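Local coordinates for protein glycoside hydrolase family 81 (Clostridium thermocellum, PDB 6FOP) that probably hydrolyses beta-1,3-glucans such as laminarin as an endo-acting glucanase of the cellulosome, at residues A[609-621]-A[633-645]. Numbering follows the deposited sequence. Where two conformers were deposited one is given.
Sequences SQPPNWKDIQYMY and MWNESIVPEDGES. With MG (magnesium ion), chain Z.
Asp616, in the first turn of helix 615-622, makes the one direct hydrogen bond to the loop 633-645: its OD2 accepts Glu641 N at 2.8 Å, on the syn side of the carboxylate. The torsion chi1 of 50° sets CG between the backbone N and the carbonyl carbon; OD1 accepts a weak bond from Ile617 N and a water that also donates to Val639 O, so both oxygens tie the helix to the loop backbone. A second water joins Tyr619 OH to Met633 O.

Two aromatic rings of the same segment take carbon and sulfur contacts. Met633 CB lies over one face of the Tyr619 ring, 3.7 Å from its centroid, while SD, 4.6 Å from that centroid, approaches obliquely in a Met-aromatic contact. Glu641 CG makes a CH-pi contact over the five-membered ring of Trp614, the N-cap residue; the chain of Glu641 bends at chi2 (-81°), and Glu641 OE2 forms a salt bridge with Lys344.

Aliphatic contacts complete the interface: Ile638 CD1 meets Lys615 CB at 3.8 Å, and Ile617 CD1 reaches Glu644 CG at 3.7 Å.

Trp634 O, with Lys631 O, binds a magnesium ion beside this helix-loop packing, in which the connection between helices 627-633 and 646-659 packs along one side of helix 615-622 in the C-terminal domain, consistent with the (alpha/alpha)6 barrel of family 81.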
loop_
_atom_site.group_PDB
_atom_site.type_symbol
_atom_site.label_atom_id
_atom_site.label_comp_id
_atom_site.label_asym_id
_atom_site.label_seq_id
_atom_site.Cartn_x
_atom_site.Cartn_y
_atom_site.Cartn_z
ATOM N N SER A 609 -24.675 -5.921 -22.097
ATOM C CA SER A 609 -24.891 -4.459 -22.270
ATOM C C SER A 609 -25.046 -3.704 -20.961
ATOM O O SER A 609 -24.940 -2.483 -20.957
ATOM C CB SER A 609 -26.098 -4.212 -23.166
ATOM O OG SER A 609 -27.140 -5.089 -22.822
ATOM N N GLN A 610 -25.275 -4.449 -19.875
ATOM C CA GLN A 610 -25.262 -3.951 -18.497
ATOM C C GLN A 610 -24.486 -4.959 -17.653
ATOM O O GLN A 610 -24.340 -6.107 -18.043
ATOM C CB GLN A 610 -26.692 -3.791 -17.946
ATOM C CG GLN A 610 -27.377 -2.568 -18.493
ATOM C CD GLN A 610 -28.851 -2.469 -18.099
ATOM O OE1 GLN A 610 -29.422 -3.379 -17.502
ATOM N NE2 GLN A 610 -29.446 -1.338 -18.412
ATOM N N PRO A 611 -24.003 -4.540 -16.480
ATOM C CA PRO A 611 -23.236 -5.502 -15.660
ATOM C C PRO A 611 -24.067 -6.728 -15.314
ATOM O O PRO A 611 -25.260 -6.580 -15.031
ATOM C CB PRO A 611 -22.915 -4.727 -14.383
ATOM C CG PRO A 611 -23.186 -3.299 -14.699
ATOM C CD PRO A 611 -24.180 -3.249 -15.798
ATOM N N PRO A 612 -23.503 -7.930 -15.394
ATOM C CA PRO A 612 -24.318 -9.121 -15.064
ATOM C C PRO A 612 -24.625 -9.252 -13.576
ATOM O O PRO A 612 -25.609 -9.895 -13.193
ATOM C CB PRO A 612 -23.442 -10.278 -15.562
ATOM C CG PRO A 612 -22.052 -9.741 -15.440
ATOM C CD PRO A 612 -22.170 -8.313 -15.893
ATOM N N ASN A 613 -23.740 -8.677 -12.769
ATOM C CA ASN A 613 -23.820 -8.715 -11.333
ATOM C C ASN A 613 -23.022 -7.541 -10.744
ATOM O O ASN A 613 -22.416 -6.765 -11.490
ATOM C CB ASN A 613 -23.398 -10.088 -10.771
ATOM C CG ASN A 613 -21.930 -10.401 -10.955
ATOM O OD1 ASN A 613 -21.229 -9.785 -11.760
ATOM N ND2 ASN A 613 -21.475 -11.366 -10.204
ATOM N N TRP A 614 -23.094 -7.371 -9.429
ATOM C CA TRP A 614 -22.564 -6.166 -8.762
ATOM C C TRP A 614 -22.985 -4.884 -9.467
ATOM O O TRP A 614 -22.222 -3.925 -9.599
ATOM C CB TRP A 614 -21.041 -6.238 -8.577
ATOM C CG TRP A 614 -20.601 -7.187 -7.523
ATOM C CD1 TRP A 614 -21.350 -8.118 -6.855
ATOM C CD2 TRP A 614 -19.259 -7.313 -6.994
ATOM N NE1 TRP A 614 -20.570 -8.797 -5.953
ATOM C CE2 TRP A 614 -19.283 -8.345 -6.037
ATOM C CE3 TRP A 614 -18.061 -6.658 -7.249
ATOM C CZ2 TRP A 614 -18.141 -8.742 -5.326
ATOM C CZ3 TRP A 614 -16.928 -7.043 -6.544
ATOM C CH2 TRP A 614 -16.979 -8.084 -5.601
ATOM N N LYS A 615 -24.271 -4.860 -9.873
ATOM C CA LYS A 615 -24.772 -3.686 -10.586
ATOM C C LYS A 615 -24.749 -2.436 -9.697
ATOM O O LYS A 615 -24.530 -1.331 -10.194
ATOM C CB LYS A 615 -26.209 -3.895 -11.050
ATOM C CG LYS A 615 -26.392 -4.845 -12.222
ATOM C CD LYS A 615 -27.877 -4.902 -12.594
ATOM C CE LYS A 615 -28.132 -5.525 -13.951
ATOM N NZ LYS A 615 -27.858 -6.981 -13.916
ATOM N N ASP A 616 -25.007 -2.616 -8.390
ATOM C CA ASP A 616 -24.905 -1.486 -7.444
ATOM C C ASP A 616 -23.513 -0.838 -7.448
ATOM O O ASP A 616 -23.379 0.376 -7.634
ATOM C CB ASP A 616 -25.339 -1.838 -6.017
ATOM C CG ASP A 616 -24.703 -3.104 -5.446
ATOM O OD1 ASP A 616 -24.027 -3.888 -6.167
ATOM O OD2 ASP A 616 -24.875 -3.305 -4.231
ATOM N N ILE A 617 -22.483 -1.668 -7.286
ATOM C CA ILE A 617 -21.099 -1.180 -7.281
ATOM C C ILE A 617 -20.811 -0.515 -8.629
ATOM O O ILE A 617 -20.219 0.574 -8.679
ATOM C CB ILE A 617 -20.126 -2.329 -7.044
ATOM C CG1 ILE A 617 -20.383 -3.058 -5.730
ATOM C CG2 ILE A 617 -18.688 -1.852 -7.107
ATOM C CD1 ILE A 617 -20.359 -2.214 -4.512
ATOM N N GLN A 618 -21.214 -1.171 -9.733
ATOM C CA GLN A 618 -20.893 -0.636 -11.062
ATOM C C GLN A 618 -21.630 0.646 -11.371
ATOM O O GLN A 618 -21.088 1.541 -12.027
ATOM C CB GLN A 618 -21.164 -1.660 -12.154
ATOM C CG GLN A 618 -20.233 -2.854 -12.104
ATOM C CD GLN A 618 -18.806 -2.492 -12.409
ATOM O OE1 GLN A 618 -18.537 -1.431 -12.955
ATOM N NE2 GLN A 618 -17.889 -3.413 -12.111
ATOM N N TYR A 619 -22.887 0.751 -10.916
ATOM C CA TYR A 619 -23.610 1.999 -11.189
ATOM C C TYR A 619 -23.150 3.153 -10.294
ATOM O O TYR A 619 -23.159 4.311 -10.743
ATOM C CB TYR A 619 -25.120 1.800 -11.104
ATOM C CG TYR A 619 -25.702 0.799 -12.083
ATOM C CD1 TYR A 619 -25.085 0.518 -13.297
ATOM C CD2 TYR A 619 -26.885 0.149 -11.792
ATOM C CE1 TYR A 619 -25.633 -0.368 -14.209
ATOM C CE2 TYR A 619 -27.435 -0.756 -12.689
ATOM C CZ TYR A 619 -26.798 -1.041 -13.875
ATOM O OH TYR A 619 -27.350 -1.921 -14.773
ATOM N N MET A 620 -22.689 2.866 -9.067
ATOM C CA MET A 620 -22.030 3.903 -8.265
ATOM C C MET A 620 -20.769 4.417 -8.949
ATOM O O MET A 620 -20.504 5.631 -8.970
ATOM C CB MET A 620 -21.695 3.388 -6.885
ATOM C CG MET A 620 -22.919 3.209 -6.004
ATOM S SD MET A 620 -22.391 2.824 -4.315
ATOM C CE MET A 620 -21.871 1.126 -4.461
ATOM N N TYR A 621 -20.014 3.494 -9.570
ATOM C CA TYR A 621 -18.810 3.855 -10.311
ATOM C C TYR A 621 -19.151 4.675 -11.563
ATOM O O TYR A 621 -18.587 5.752 -11.797
ATOM C CB TYR A 621 -18.090 2.577 -10.708
ATOM C CG TYR A 621 -16.816 2.787 -11.466
ATOM C CD1 TYR A 621 -15.667 3.247 -10.806
ATOM C CD2 TYR A 621 -16.716 2.462 -12.817
ATOM C CE1 TYR A 621 -14.486 3.441 -11.494
ATOM C CE2 TYR A 621 -15.520 2.635 -13.500
ATOM C CZ TYR A 621 -14.408 3.129 -12.837
ATOM O OH TYR A 621 -13.208 3.275 -13.536
ATOM N N MET A 633 -30.512 3.280 -14.659
ATOM C CA MET A 633 -30.223 1.844 -14.649
ATOM C C MET A 633 -30.429 1.222 -13.277
ATOM O O MET A 633 -30.745 0.037 -13.165
ATOM C CB MET A 633 -28.813 1.549 -15.152
ATOM C CG MET A 633 -28.594 1.947 -16.597
ATOM S SD MET A 633 -26.997 1.464 -17.252
ATOM C CE MET A 633 -25.885 2.560 -16.377
ATOM N N TRP A 634 -30.201 1.999 -12.222
ATOM C CA TRP A 634 -30.413 1.474 -10.905
ATOM C C TRP A 634 -31.894 1.117 -10.718
ATOM O O TRP A 634 -32.791 1.781 -11.234
ATOM C CB TRP A 634 -29.977 2.499 -9.847
ATOM C CG TRP A 634 -30.064 1.947 -8.444
ATOM C CD1 TRP A 634 -29.114 1.252 -7.792
ATOM C CD2 TRP A 634 -31.187 2.008 -7.555
ATOM N NE1 TRP A 634 -29.550 0.871 -6.538
ATOM C CE2 TRP A 634 -30.841 1.292 -6.388
ATOM C CE3 TRP A 634 -32.480 2.518 -7.663
ATOM C CZ2 TRP A 634 -31.699 1.178 -5.297
ATOM C CZ3 TRP A 634 -33.333 2.393 -6.565
ATOM C CH2 TRP A 634 -32.954 1.709 -5.428
ATOM N N ASN A 635 -32.141 0.070 -9.936
ATOM C CA ASN A 635 -33.495 -0.214 -9.477
ATOM C C ASN A 635 -33.471 -1.070 -8.230
ATOM O O ASN A 635 -32.408 -1.567 -7.815
ATOM C CB ASN A 635 -34.280 -0.923 -10.579
ATOM C CG ASN A 635 -33.645 -2.243 -10.958
ATOM O OD1 ASN A 635 -33.689 -3.192 -10.183
ATOM N ND2 ASN A 635 -33.093 -2.319 -12.159
ATOM N N GLU A 636 -34.626 -1.190 -7.591
ATOM C CA GLU A 636 -34.758 -1.946 -6.357
ATOM C C GLU A 636 -34.655 -3.429 -6.474
ATOM O O GLU A 636 -34.644 -4.091 -5.430
ATOM C CB GLU A 636 -36.150 -1.717 -5.767
ATOM C CG GLU A 636 -36.259 -0.361 -5.187
ATOM C CD GLU A 636 -37.473 -0.193 -4.279
ATOM O OE1 GLU A 636 -37.801 -1.093 -3.442
ATOM O OE2 GLU A 636 -38.000 0.924 -4.326
ATOM N N SER A 637 -34.676 -3.984 -7.685
ATOM C CA SER A 637 -34.480 -5.444 -7.859
ATOM C C SER A 637 -33.052 -5.859 -7.607
ATOM O O SER A 637 -32.798 -7.031 -7.381
ATOM C CB SER A 637 -34.835 -5.936 -9.287
ATOM O OG SER A 637 -33.722 -5.817 -10.232
ATOM N N ILE A 638 -32.121 -4.922 -7.690
ATOM C CA ILE A 638 -30.722 -5.267 -7.472
ATOM C C ILE A 638 -30.522 -5.730 -6.048
ATOM O O ILE A 638 -30.895 -5.025 -5.118
ATOM C CB ILE A 638 -29.804 -4.063 -7.776
ATOM C CG1 ILE A 638 -29.912 -3.664 -9.246
ATOM C CG2 ILE A 638 -28.362 -4.385 -7.433
ATOM C CD1 ILE A 638 -29.311 -2.323 -9.560
ATOM N N VAL A 639 -29.982 -6.923 -5.867
ATOM C CA VAL A 639 -29.666 -7.404 -4.529
ATOM C C VAL A 639 -28.293 -6.816 -4.170
ATOM O O VAL A 639 -27.330 -7.066 -4.882
ATOM C CB VAL A 639 -29.618 -8.941 -4.493
ATOM C CG1 VAL A 639 -29.208 -9.429 -3.112
ATOM C CG2 VAL A 639 -30.992 -9.507 -4.862
ATOM N N PRO A 640 -28.200 -5.999 -3.116
ATOM C CA PRO A 640 -26.924 -5.352 -2.801
ATOM C C PRO A 640 -25.773 -6.314 -2.630
ATOM O O PRO A 640 -25.950 -7.398 -2.063
ATOM C CB PRO A 640 -27.211 -4.628 -1.474
ATOM C CG PRO A 640 -28.676 -4.327 -1.553
ATOM C CD PRO A 640 -29.265 -5.547 -2.197
ATOM N N GLU A 641 -24.605 -5.906 -3.111
ATOM C CA GLU A 641 -23.369 -6.508 -2.668
ATOM C C GLU A 641 -23.353 -6.504 -1.123
ATOM O O GLU A 641 -23.919 -5.609 -0.483
ATOM C CB GLU A 641 -22.171 -5.793 -3.295
ATOM C CG GLU A 641 -20.846 -6.519 -3.100
ATOM C CD GLU A 641 -20.182 -6.307 -1.759
ATOM O OE1 GLU A 641 -20.403 -5.244 -1.154
ATOM O OE2 GLU A 641 -19.458 -7.233 -1.302
ATOM N N ASP A 642 -22.771 -7.528 -0.504
ATOM C CA ASP A 642 -22.951 -7.687 0.937
ATOM C C ASP A 642 -22.489 -6.518 1.835
ATOM O O ASP A 642 -23.011 -6.344 2.946
ATOM C CB ASP A 642 -22.245 -8.966 1.406
ATOM C CG ASP A 642 -22.825 -10.230 0.777
ATOM O OD1 ASP A 642 -23.970 -10.591 1.060
ATOM O OD2 ASP A 642 -22.110 -10.886 -0.014
ATOM N N GLY A 643 -21.527 -5.726 1.364
ATOM C CA GLY A 643 -21.079 -4.568 2.085
ATOM C C GLY A 643 -21.821 -3.274 1.770
ATOM O O GLY A 643 -21.492 -2.228 2.332
ATOM N N GLU A 644 -22.804 -3.353 0.871
ATOM C CA GLU A 644 -23.535 -2.190 0.389
ATOM C C GLU A 644 -25.006 -2.241 0.865
ATOM O O GLU A 644 -25.478 -3.253 1.370
ATOM C CB GLU A 644 -23.532 -2.193 -1.142
ATOM C CG GLU A 644 -22.603 -1.223 -1.759
ATOM C CD GLU A 644 -22.765 0.227 -1.288
ATOM O OE1 GLU A 644 -23.827 0.725 -0.815
ATOM O OE2 GLU A 644 -21.776 0.905 -1.413
ATOM N N SER A 645 -25.690 -1.114 0.685
ATOM C CA SER A 645 -27.124 -1.044 0.958
ATOM C C SER A 645 -27.802 -0.294 -0.165
ATOM O O SER A 645 -27.213 0.587 -0.786
ATOM C CB SER A 645 -27.390 -0.346 2.301
ATOM O OG SER A 645 -27.008 1.012 2.334
HETATM MG MG MG Z . -33.815 3.780 -11.752
HETATM O O HOH W 1 -25.160 -6.373 -6.430
HETATM O O HOH W 2 -29.954 -2.381 -14.098
HETATM O O HOH W 3 -34.501 4.892 -9.766
#